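Local coordinates for intracellular protein transport protein USO1 (Saccharomyces cerevisiae S288c, PDB 6LSU) that is required for protein transport from the endoplasmic reticulum to the Golgi, acting as a homodimeric membrane tether whose globular head region is modelled here, at residues A[66-71]-A[145-150]; A[105-110]-A[210-215]; A[153-158]-A[165-170]; A[259-264]-A[314-319]. All coordinates share one frame; numbering follows the deposited sequence.

How the contacts relate
All four contacts lie in the helical N-terminal part of the globular head and follow one another along the armadillo-repeat solenoid, helix 103-112 lying between ARM 1 and ARM 2. Contacts 1 and 3 share helix 145-154 and have centres 12 Å apart; Leu71 CD1 lies 3.8 Å from Phe154 CZ. Contact 3 is nested within the loop closed by contact 2, and Leu213 joins them, its CD2 3.9 Å from Trp155 CZ2. Contact 2 then leads into contact 4 through Met215 CG, 3.7 Å from Leu259 CB. The ends of this chain of contacts do not meet: the centres of contacts 1 and 4 are 37 Å apart, their nearest atoms about 18 Å.

Contact 1: residues A[66-71]-A[145-150]; sequences PLLNTL and EDLIHL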
# COMPACT_ATOMS: atom_id res chain seq x y z
N PRO A 66 -34.48 35.03 -4.30
CA PRO A 66 -34.83 35.62 -5.59
C PRO A 66 -34.08 34.98 -6.78
O PRO A 66 -34.73 34.63 -7.77
CB PRO A 66 -34.41 37.10 -5.48
CG PRO A 66 -34.26 37.37 -4.00
CD PRO A 66 -34.00 36.03 -3.34
N LEU A 67 -32.75 34.89 -6.68
CA LEU A 67 -31.85 34.26 -7.68
C LEU A 67 -32.37 32.85 -8.01
O LEU A 67 -32.61 32.52 -9.19
CB LEU A 67 -30.44 34.17 -7.10
CG LEU A 67 -29.39 35.14 -7.64
CD1 LEU A 67 -30.01 36.30 -8.41
CD2 LEU A 67 -28.50 35.65 -6.52
N LEU A 68 -32.58 32.05 -6.98
CA LEU A 68 -33.10 30.68 -7.16
C LEU A 68 -34.53 30.71 -7.72
O LEU A 68 -34.90 29.77 -8.52
CB LEU A 68 -32.99 29.96 -5.82
CG LEU A 68 -31.56 29.74 -5.33
CD1 LEU A 68 -31.53 28.90 -4.06
CD2 LEU A 68 -30.72 29.07 -6.40
N ASN A 69 -35.34 31.71 -7.36
CA ASN A 69 -36.74 31.81 -7.85
C ASN A 69 -36.65 32.18 -9.33
O ASN A 69 -37.23 31.45 -10.15
CB ASN A 69 -37.57 32.80 -7.03
CG ASN A 69 -38.06 32.22 -5.72
OD1 ASN A 69 -38.21 32.93 -4.74
ND2 ASN A 69 -38.26 30.92 -5.69
N THR A 70 -35.92 33.24 -9.67
CA THR A 70 -35.76 33.67 -11.09
C THR A 70 -35.12 32.55 -11.93
O THR A 70 -35.39 32.50 -13.18
CB THR A 70 -34.98 34.98 -11.18
OG1 THR A 70 -35.70 35.96 -10.44
CG2 THR A 70 -34.78 35.44 -12.60
N LEU A 71 -34.31 31.67 -11.32
CA LEU A 71 -33.67 30.55 -12.04
C LEU A 71 -34.74 29.52 -12.47
O LEU A 71 -34.69 29.06 -13.61
CB LEU A 71 -32.56 29.91 -11.19
CG LEU A 71 -31.84 28.72 -11.85
CD1 LEU A 71 -30.83 29.21 -12.88
CD2 LEU A 71 -31.19 27.82 -10.83
N GLU A 145 -35.05 19.62 -3.39
CA GLU A 145 -34.77 18.43 -4.23
C GLU A 145 -34.97 18.82 -5.70
O GLU A 145 -34.30 18.26 -6.55
CB GLU A 145 -35.65 17.25 -3.83
CG GLU A 145 -35.57 16.08 -4.79
CD GLU A 145 -36.19 14.79 -4.29
OE1 GLU A 145 -35.43 13.92 -3.81
OE2 GLU A 145 -37.43 14.64 -4.42
N ASP A 146 -35.85 19.79 -5.98
CA ASP A 146 -36.28 20.17 -7.35
C ASP A 146 -35.19 20.99 -8.04
O ASP A 146 -35.03 20.88 -9.27
CB ASP A 146 -37.58 20.99 -7.32
CG ASP A 146 -38.74 20.31 -6.60
OD1 ASP A 146 -38.70 19.06 -6.45
OD2 ASP A 146 -39.66 21.05 -6.18
N LEU A 147 -34.50 21.86 -7.29
CA LEU A 147 -33.36 22.66 -7.81
C LEU A 147 -32.26 21.72 -8.32
O LEU A 147 -31.81 21.93 -9.47
CB LEU A 147 -32.86 23.57 -6.70
CG LEU A 147 -33.47 24.96 -6.70
CD1 LEU A 147 -32.87 25.81 -5.59
CD2 LEU A 147 -33.25 25.62 -8.05
N ILE A 148 -31.86 20.72 -7.52
CA ILE A 148 -30.93 19.65 -7.97
C ILE A 148 -31.47 19.08 -9.29
O ILE A 148 -30.68 19.01 -10.27
CB ILE A 148 -30.74 18.54 -6.92
CG1 ILE A 148 -30.10 19.04 -5.62
CG2 ILE A 148 -29.91 17.40 -7.50
CD1 ILE A 148 -28.71 19.61 -5.80
N HIS A 149 -32.75 18.69 -9.33
CA HIS A 149 -33.36 18.06 -10.53
C HIS A 149 -33.33 19.10 -11.67
O HIS A 149 -33.09 18.71 -12.84
CB HIS A 149 -34.73 17.44 -10.20
CG HIS A 149 -34.66 16.28 -9.26
ND1 HIS A 149 -35.28 15.07 -9.53
CD2 HIS A 149 -34.07 16.13 -8.05
CE1 HIS A 149 -35.07 14.24 -8.52
NE2 HIS A 149 -34.33 14.86 -7.61
N LEU A 150 -33.45 20.39 -11.38
CA LEU A 150 -33.41 21.45 -12.43
C LEU A 150 -31.99 21.49 -13.02
O LEU A 150 -31.84 21.34 -14.27
CB LEU A 150 -33.77 22.82 -11.84
CG LEU A 150 -33.63 24.01 -12.79
CD1 LEU A 150 -34.63 23.91 -13.91
CD2 LEU A 150 -33.79 25.32 -12.08
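The backbone N of Leu150 bonds to Asp146 O at 2.7 Å, and this helical turn brings Leu150 and Leu147 round to the side where Leu71 and Leu68 wait on the other helix. Between the helices the contact itself is purely apolar, four leucines meeting mainly by their methyls. Leu68 and Leu147 cross at about a right angle, and their CD1 methyls come within 3.7 Å of each other. The same Leu147 CD1 also lies 4.0 Å from Leu68 CD2, so this one methyl sits against both branches of the fork. A turn further along, Leu71 CD2 rests against two methyls on the facing helix, 3.8 Å from Leu150 CD2 and 4.1 Å from Leu147 CD2. Leu71 and Leu150 have similar torsions: each carries CG anti to the backbone N (chi1 179° and 174°), which sends their forks across the gap to meet at an oblique angle. The leucines meet mainly by their branch ends, and the segment axes stay 11.7 Å apart at closest, their two directions differing by 54°. Helix 78-91 fills in beside Leu68 and Leu71 with Ile88 and Ile84, while Ala140 and Leu141 of helix 132-143 pack on Leu68. Thr70, turned elsewhere, bonds through OG1 to Val32 O of helix 17-34. Leucine-lined packing between helix 56-73 of ARM 1 and helix 145-154 of ARM 2 is the kind of inter-repeat core expected of an armadillo-type alpha-solenoid.

Contact 2: residues A[105-110]-A[210-215]; sequences WISQQS and AILLLM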
# COMPACT_ATOMS: atom_id res chain seq x y z
N TRP A 105 -10.26 25.62 -6.72
CA TRP A 105 -10.66 25.06 -5.41
C TRP A 105 -11.71 23.94 -5.59
O TRP A 105 -11.61 22.87 -4.93
CB TRP A 105 -11.18 26.20 -4.52
CG TRP A 105 -11.56 25.70 -3.16
CD1 TRP A 105 -10.74 25.54 -2.08
CD2 TRP A 105 -12.84 25.20 -2.79
NE1 TRP A 105 -11.44 24.98 -1.06
CE2 TRP A 105 -12.73 24.75 -1.46
CE3 TRP A 105 -14.07 25.10 -3.45
CZ2 TRP A 105 -13.80 24.20 -0.78
CZ3 TRP A 105 -15.13 24.53 -2.78
CH2 TRP A 105 -14.98 24.10 -1.46
N ILE A 106 -12.70 24.12 -6.46
CA ILE A 106 -13.81 23.13 -6.59
C ILE A 106 -13.24 21.82 -7.10
O ILE A 106 -13.53 20.75 -6.47
CB ILE A 106 -14.95 23.63 -7.47
CG1 ILE A 106 -15.71 24.78 -6.81
CG2 ILE A 106 -15.90 22.50 -7.83
CD1 ILE A 106 -16.67 25.48 -7.76
N SER A 107 -12.43 21.89 -8.16
CA SER A 107 -11.78 20.67 -8.75
C SER A 107 -10.93 19.98 -7.70
O SER A 107 -11.21 18.78 -7.43
CB SER A 107 -11.01 21.00 -9.96
OG SER A 107 -11.93 21.41 -10.97
N GLN A 108 -10.04 20.74 -7.06
CA GLN A 108 -9.12 20.22 -6.00
C GLN A 108 -9.92 19.51 -4.91
O GLN A 108 -9.51 18.38 -4.50
CB GLN A 108 -8.28 21.36 -5.40
CG GLN A 108 -7.44 20.93 -4.20
CD GLN A 108 -6.98 22.16 -3.45
OE1 GLN A 108 -5.93 22.75 -3.76
NE2 GLN A 108 -7.81 22.60 -2.51
N GLN A 109 -11.05 20.06 -4.47
CA GLN A 109 -11.89 19.34 -3.46
C GLN A 109 -12.39 18.01 -4.05
O GLN A 109 -12.37 17.00 -3.31
CB GLN A 109 -13.11 20.14 -3.01
CG GLN A 109 -12.74 21.44 -2.34
CD GLN A 109 -11.65 21.21 -1.33
OE1 GLN A 109 -10.53 21.69 -1.53
NE2 GLN A 109 -11.95 20.42 -0.28
N SER A 110 -12.83 17.97 -5.31
CA SER A 110 -13.34 16.69 -5.88
C SER A 110 -12.19 15.69 -5.97
O SER A 110 -12.45 14.55 -5.67
CB SER A 110 -14.03 16.86 -7.19
OG SER A 110 -15.16 17.73 -7.04
N ALA A 210 -16.53 16.20 -15.51
CA ALA A 210 -17.53 15.16 -15.21
C ALA A 210 -16.86 13.96 -14.52
O ALA A 210 -17.58 13.25 -13.82
CB ALA A 210 -18.25 14.75 -16.48
N ILE A 211 -15.58 13.67 -14.80
CA ILE A 211 -14.80 12.59 -14.11
C ILE A 211 -14.69 12.92 -12.62
O ILE A 211 -14.94 12.02 -11.81
CB ILE A 211 -13.41 12.42 -14.74
CG1 ILE A 211 -13.52 12.14 -16.24
CG2 ILE A 211 -12.65 11.27 -14.04
CD1 ILE A 211 -12.23 12.18 -16.97
N LEU A 212 -14.40 14.19 -12.28
CA LEU A 212 -14.31 14.72 -10.90
C LEU A 212 -15.67 14.58 -10.21
O LEU A 212 -15.64 14.14 -9.05
CB LEU A 212 -13.83 16.17 -10.95
CG LEU A 212 -12.40 16.32 -11.46
CD1 LEU A 212 -11.94 17.75 -11.47
CD2 LEU A 212 -11.46 15.49 -10.59
N LEU A 213 -16.79 14.92 -10.86
CA LEU A 213 -18.12 14.92 -10.18
C LEU A 213 -18.47 13.44 -9.99
O LEU A 213 -18.95 13.02 -8.90
CB LEU A 213 -19.14 15.71 -11.01
CG LEU A 213 -20.59 15.63 -10.53
CD1 LEU A 213 -20.73 16.20 -9.14
CD2 LEU A 213 -21.57 16.36 -11.47
N LEU A 214 -18.16 12.64 -11.00
CA LEU A 214 -18.43 11.19 -10.86
C LEU A 214 -17.62 10.65 -9.67
O LEU A 214 -18.16 9.85 -8.90
CB LEU A 214 -18.09 10.53 -12.19
CG LEU A 214 -19.20 10.67 -13.22
CD1 LEU A 214 -18.68 10.37 -14.62
CD2 LEU A 214 -20.35 9.72 -12.88
N MET A 215 -16.35 11.06 -9.52
CA MET A 215 -15.54 10.61 -8.36
C MET A 215 -16.28 10.94 -7.06
O MET A 215 -16.33 10.05 -6.19
CB MET A 215 -14.18 11.30 -8.31
CG MET A 215 -13.13 10.70 -9.22
SD MET A 215 -11.68 11.79 -9.30
CE MET A 215 -11.37 11.82 -7.54
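This is a close helix-helix approach at small residues, joining helix 103-112 to helix 204-218 of ARM 3, with Ser107 and Ser110 set against Leu212 and Met215. The segment axes come within 9.4 Å at an angle of 46°. At Ser110 and Leu212 the backbones are nearer still, with CA atoms 5.5 Å apart, a spacing made possible by the short serine side chain. Ser110 CB rests 3.8 Å from Leu212 CB and at much the same distance from Leu212 O, so the serine meets the leucine at the root of its side chain. The far end of Leu212 reaches back one turn: CG stands anti to the carbonyl carbon (chi1 -66°), and CD1 lies 3.7 Å from both CB and OG of Ser107. Neither hydroxyl bonds to a residue of 210-215, but Ser107 OG is hydrogen-bonded to Glu209 OE1, one residue earlier on the same helix 204-218, so a polar bond does join the two helices; Ser110 OG bonds to Glu171 OE1 of helix 160-174. One turn further along, Met215 bends at chi3 (57°) and brings its CE methyl 3.5 Å from Ser110 O, a packing contact; that carbonyl accepts its hydrogen bond from Asn114 ND2. Helix 160-174 borders the contact, Glu171 touching Ile106, Leu212 and Leu213, while helix 251-264 packs against Leu212 through Asp255 and against Met215 through Leu259.

Contact 3: residues A[153-158]-A[165-170]; sequences EFWEID and YTIQLL
A helical hairpin within ARM 2 folds back here, setting Phe154 and Trp155, where helix 145-154 gives way to a turn, against Thr166, Ile167 and Leu170 of helix 160-174. Trp155 carries most of the contact. With chi1 at -71° its CG lies beside the backbone N, which brings the indole alongside the facing helix, against three side chains. The pyrrole end meets Thr166, whose CG2 lies 3.4 Å from NE1, and Ile167, whose CG1 is 3.6 Å from the same nitrogen. At the benzo end, Leu170 CD1 approaches CZ2 to 3.4 Å. These aliphatic carbons all come up obliquely to the ring, while the backbone N of Ile167 lies at its edge, in plane. In this armadillo repeat the indole thus bridges a full turn of the second helix; Met195 and Leu198 of helix 191-198 and Leu213 of helix 204-218, both in ARM 3, touch it as well. An alanine in place of Trp155 is likely to open a gap beside Leu170 and Ile167 and to cost the link to those two helices. Phe154 meets the hydroxyl branch of Thr166: OG1 lies 3.8 Å from Phe154 CB and at the edge of the ring, near its plane. That hydroxyl is hydrogen-bonded to Ile162 O, within its own helix, and Val81 of helix 78-91 touches the Phe154 side chain.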
# COMPACT_ATOMS: atom_id res chain seq x y z
N GLU A 153 -31.34 18.86 -15.26
CA GLU A 153 -32.07 19.04 -16.54
C GLU A 153 -31.30 20.02 -17.42
O GLU A 153 -31.35 19.82 -18.64
CB GLU A 153 -33.53 19.43 -16.30
CG GLU A 153 -34.51 18.61 -17.13
CD GLU A 153 -34.58 17.13 -16.78
OE1 GLU A 153 -34.39 16.28 -17.71
OE2 GLU A 153 -34.82 16.82 -15.59
N PHE A 154 -30.55 20.97 -16.84
CA PHE A 154 -29.64 21.91 -17.56
C PHE A 154 -28.58 21.20 -18.44
O PHE A 154 -28.05 21.84 -19.38
CB PHE A 154 -28.90 22.83 -16.58
CG PHE A 154 -29.73 23.95 -16.00
CD1 PHE A 154 -30.93 24.35 -16.59
CD2 PHE A 154 -29.27 24.67 -14.90
CE1 PHE A 154 -31.67 25.38 -16.05
CE2 PHE A 154 -30.01 25.72 -14.38
CZ PHE A 154 -31.22 26.07 -14.95
N TRP A 155 -28.23 19.94 -18.17
CA TRP A 155 -27.27 19.20 -19.02
C TRP A 155 -27.86 18.93 -20.41
O TRP A 155 -27.10 18.56 -21.31
CB TRP A 155 -26.77 17.92 -18.34
CG TRP A 155 -25.85 18.18 -17.19
CD1 TRP A 155 -25.01 19.26 -17.04
CD2 TRP A 155 -25.74 17.41 -15.98
NE1 TRP A 155 -24.35 19.17 -15.84
CE2 TRP A 155 -24.75 18.03 -15.18
CE3 TRP A 155 -26.33 16.23 -15.52
CZ2 TRP A 155 -24.37 17.52 -13.94
CZ3 TRP A 155 -25.92 15.71 -14.30
CH2 TRP A 155 -24.97 16.35 -13.51
N GLU A 156 -29.16 19.10 -20.60
CA GLU A 156 -29.81 18.96 -21.94
C GLU A 156 -29.66 20.29 -22.71
O GLU A 156 -29.63 20.26 -23.92
CB GLU A 156 -31.28 18.54 -21.80
CG GLU A 156 -31.55 17.41 -20.83
CD GLU A 156 -30.69 16.16 -21.05
OE1 GLU A 156 -30.29 15.92 -22.23
OE2 GLU A 156 -30.41 15.41 -20.04
N ILE A 157 -29.53 21.43 -22.04
CA ILE A 157 -29.29 22.73 -22.74
C ILE A 157 -28.07 22.55 -23.63
O ILE A 157 -27.11 21.90 -23.22
CB ILE A 157 -29.11 23.91 -21.76
CG1 ILE A 157 -30.36 24.12 -20.91
CG2 ILE A 157 -28.73 25.17 -22.53
CD1 ILE A 157 -30.29 25.34 -19.99
N ASP A 158 -28.12 23.17 -24.80
CA ASP A 158 -27.11 23.08 -25.88
C ASP A 158 -26.14 24.25 -25.69
O ASP A 158 -25.86 24.97 -26.67
CB ASP A 158 -27.83 23.02 -27.23
CG ASP A 158 -26.87 23.09 -28.40
OD1 ASP A 158 -26.19 22.07 -28.64
OD2 ASP A 158 -26.78 24.20 -29.03
N TYR A 165 -20.82 24.95 -15.89
CA TYR A 165 -21.14 25.66 -14.63
C TYR A 165 -22.01 24.76 -13.74
O TYR A 165 -21.85 24.75 -12.50
CB TYR A 165 -21.88 26.95 -14.91
CG TYR A 165 -21.05 28.11 -15.37
CD1 TYR A 165 -19.81 28.37 -14.84
CD2 TYR A 165 -21.58 29.03 -16.25
CE1 TYR A 165 -19.06 29.48 -15.24
CE2 TYR A 165 -20.88 30.16 -16.64
CZ TYR A 165 -19.60 30.37 -16.15
OH TYR A 165 -18.91 31.49 -16.54
N THR A 166 -22.85 23.95 -14.35
CA THR A 166 -23.77 23.04 -13.61
C THR A 166 -22.97 21.94 -12.89
O THR A 166 -23.19 21.71 -11.69
CB THR A 166 -24.83 22.54 -14.57
OG1 THR A 166 -25.50 23.70 -15.06
CG2 THR A 166 -25.81 21.59 -13.93
N ILE A 167 -22.07 21.29 -13.62
CA ILE A 167 -21.12 20.26 -13.10
C ILE A 167 -20.37 20.88 -11.92
O ILE A 167 -20.34 20.30 -10.85
CB ILE A 167 -20.12 19.80 -14.19
CG1 ILE A 167 -20.82 19.03 -15.30
CG2 ILE A 167 -19.05 18.94 -13.55
CD1 ILE A 167 -19.91 18.61 -16.43
N GLN A 168 -19.78 22.06 -12.14
CA GLN A 168 -18.96 22.74 -11.11
C GLN A 168 -19.81 23.03 -9.88
O GLN A 168 -19.28 22.78 -8.75
CB GLN A 168 -18.33 24.01 -11.69
CG GLN A 168 -17.26 23.67 -12.71
CD GLN A 168 -16.70 24.87 -13.44
OE1 GLN A 168 -17.39 25.81 -13.83
NE2 GLN A 168 -15.40 24.82 -13.68
N LEU A 169 -21.06 23.50 -10.06
CA LEU A 169 -21.93 23.89 -8.91
C LEU A 169 -22.24 22.63 -8.09
O LEU A 169 -22.10 22.68 -6.86
CB LEU A 169 -23.20 24.59 -9.40
CG LEU A 169 -24.09 25.17 -8.29
CD1 LEU A 169 -23.30 26.11 -7.39
CD2 LEU A 169 -25.29 25.87 -8.89
N LEU A 170 -22.57 21.54 -8.76
CA LEU A 170 -22.79 20.22 -8.13
C LEU A 170 -21.55 19.70 -7.40
O LEU A 170 -21.73 19.04 -6.34
CB LEU A 170 -23.22 19.23 -9.22
CG LEU A 170 -24.67 19.43 -9.63
CD1 LEU A 170 -25.05 18.44 -10.71
CD2 LEU A 170 -25.59 19.30 -8.40

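Contact 4: residues A[259-264]-A[314-319]; sequences LINNIL and VSLTVE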
# COMPACT_ATOMS: atom_id res chain seq x y z
N LEU A 259 -11.23 7.38 -10.36
CA LEU A 259 -12.67 7.05 -10.48
C LEU A 259 -12.82 5.52 -10.65
O LEU A 259 -13.63 4.91 -9.91
CB LEU A 259 -13.30 7.85 -11.63
CG LEU A 259 -14.72 7.45 -11.97
CD1 LEU A 259 -15.61 7.57 -10.73
CD2 LEU A 259 -15.26 8.26 -13.14
N ILE A 260 -12.03 4.88 -11.52
CA ILE A 260 -12.07 3.39 -11.60
C ILE A 260 -11.85 2.82 -10.21
O ILE A 260 -12.51 1.81 -9.88
CB ILE A 260 -11.05 2.84 -12.60
CG1 ILE A 260 -11.26 3.34 -14.01
CG2 ILE A 260 -11.08 1.31 -12.58
CD1 ILE A 260 -10.33 2.66 -15.04
N ASN A 261 -10.97 3.42 -9.42
CA ASN A 261 -10.65 2.91 -8.07
C ASN A 261 -11.89 3.02 -7.20
O ASN A 261 -12.22 2.02 -6.56
CB ASN A 261 -9.42 3.64 -7.50
CG ASN A 261 -8.99 3.08 -6.16
OD1 ASN A 261 -9.73 3.23 -5.17
ND2 ASN A 261 -7.85 2.42 -6.14
N ASN A 262 -12.55 4.17 -7.15
CA ASN A 262 -13.71 4.42 -6.27
C ASN A 262 -14.90 3.56 -6.69
O ASN A 262 -15.72 3.20 -5.81
CB ASN A 262 -14.11 5.90 -6.26
CG ASN A 262 -13.15 6.80 -5.51
OD1 ASN A 262 -12.48 6.39 -4.57
ND2 ASN A 262 -13.11 8.05 -5.89
N ILE A 263 -15.04 3.20 -7.99
CA ILE A 263 -16.16 2.33 -8.44
C ILE A 263 -15.93 0.87 -7.99
O ILE A 263 -16.98 0.14 -7.91
CB ILE A 263 -16.33 2.44 -9.96
CG1 ILE A 263 -16.74 3.83 -10.41
CG2 ILE A 263 -17.29 1.38 -10.50
CD1 ILE A 263 -16.39 4.12 -11.85
N LEU A 264 -14.67 0.43 -7.76
CA LEU A 264 -14.31 -0.99 -7.42
C LEU A 264 -14.08 -1.21 -5.92
O LEU A 264 -14.38 -2.29 -5.43
CB LEU A 264 -13.05 -1.43 -8.18
CG LEU A 264 -13.14 -1.36 -9.70
CD1 LEU A 264 -11.91 -1.92 -10.34
CD2 LEU A 264 -14.36 -2.10 -10.20
N VAL A 314 -5.50 -3.34 -9.67
CA VAL A 314 -5.27 -4.81 -9.64
C VAL A 314 -5.43 -5.35 -8.21
O VAL A 314 -6.19 -6.33 -8.05
CB VAL A 314 -3.92 -5.21 -10.23
CG1 VAL A 314 -3.76 -6.71 -10.23
CG2 VAL A 314 -3.74 -4.68 -11.66
N SER A 315 -4.83 -4.68 -7.21
CA SER A 315 -4.82 -5.17 -5.80
C SER A 315 -6.23 -5.28 -5.24
O SER A 315 -6.50 -6.31 -4.67
CB SER A 315 -3.98 -4.34 -4.89
OG SER A 315 -2.64 -4.78 -4.87
N LEU A 316 -7.07 -4.26 -5.40
CA LEU A 316 -8.50 -4.24 -4.98
C LEU A 316 -9.24 -5.53 -5.31
O LEU A 316 -9.96 -6.03 -4.42
CB LEU A 316 -9.21 -3.08 -5.70
CG LEU A 316 -8.72 -1.72 -5.23
CD1 LEU A 316 -9.47 -0.59 -5.92
CD2 LEU A 316 -8.83 -1.64 -3.72
N THR A 317 -9.10 -6.04 -6.54
CA THR A 317 -9.88 -7.19 -7.04
C THR A 317 -9.47 -8.45 -6.30
O THR A 317 -10.29 -9.38 -6.30
CB THR A 317 -9.78 -7.40 -8.56
OG1 THR A 317 -8.61 -8.14 -8.93
CG2 THR A 317 -9.84 -6.08 -9.30
N VAL A 318 -8.30 -8.47 -5.64
CA VAL A 318 -7.70 -9.69 -5.01
C VAL A 318 -7.36 -9.39 -3.55
O VAL A 318 -6.31 -9.93 -3.01
CB VAL A 318 -6.46 -10.18 -5.79
CG1 VAL A 318 -6.80 -10.63 -7.18
CG2 VAL A 318 -5.38 -9.13 -5.86
N GLU A 319 -8.17 -8.55 -2.91
CA GLU A 319 -8.05 -8.30 -1.44
C GLU A 319 -8.25 -9.64 -0.72
O GLU A 319 -9.26 -10.30 -0.87
CB GLU A 319 -9.06 -7.21 -1.03
CG GLU A 319 -9.20 -6.98 0.48
CD GLU A 319 -10.29 -6.00 0.92
OE1 GLU A 319 -10.48 -5.86 2.15
OE2 GLU A 319 -10.94 -5.37 0.05
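Leu316 and Asn261 form the tight part of this contact, and beyond them the two helices are held much more loosely. Leu316 sends its CD1 methyl to the carboxamide of Asn261, 3.4 Å from ND2 and 3.7 Å from CG. The methyl lies above the amide plane, not within it, so the group is met as a flat surface and its N-H bonds are not used here. Asn261 holds CG anti to the backbone N (chi1 -176°), and this turns the amide across the path of the leucine, the two side chains crossing at about a right angle. On the looser side, Leu264 comes no closer than 4.3 Å, from its CB to the same Leu316 CD1. Thr317 lies near but does not touch: its OG1 turns back into its own helix and bonds to Val314 O at 3.1 Å, in the carbonyl plane. Only 154 Å² is buried in all. Leu316 is partly exposed, so the solvent side of the contact is probably on its flank; Asn261 and Leu264 are both buried. The contact joins helix 251-264 of ARM 4 to helix 301-317 of ARM 5. Helix 233-244 backs the first through Leu237 and Phe238 on Ile260, and helix 204-218 reaches it through Val218 and Leu214 on Leu259; behind the second, helix 354-366 packs on Val314 through Thr361 and Met365, and helix 325-333 meets Thr317 and Val318 through Leu332.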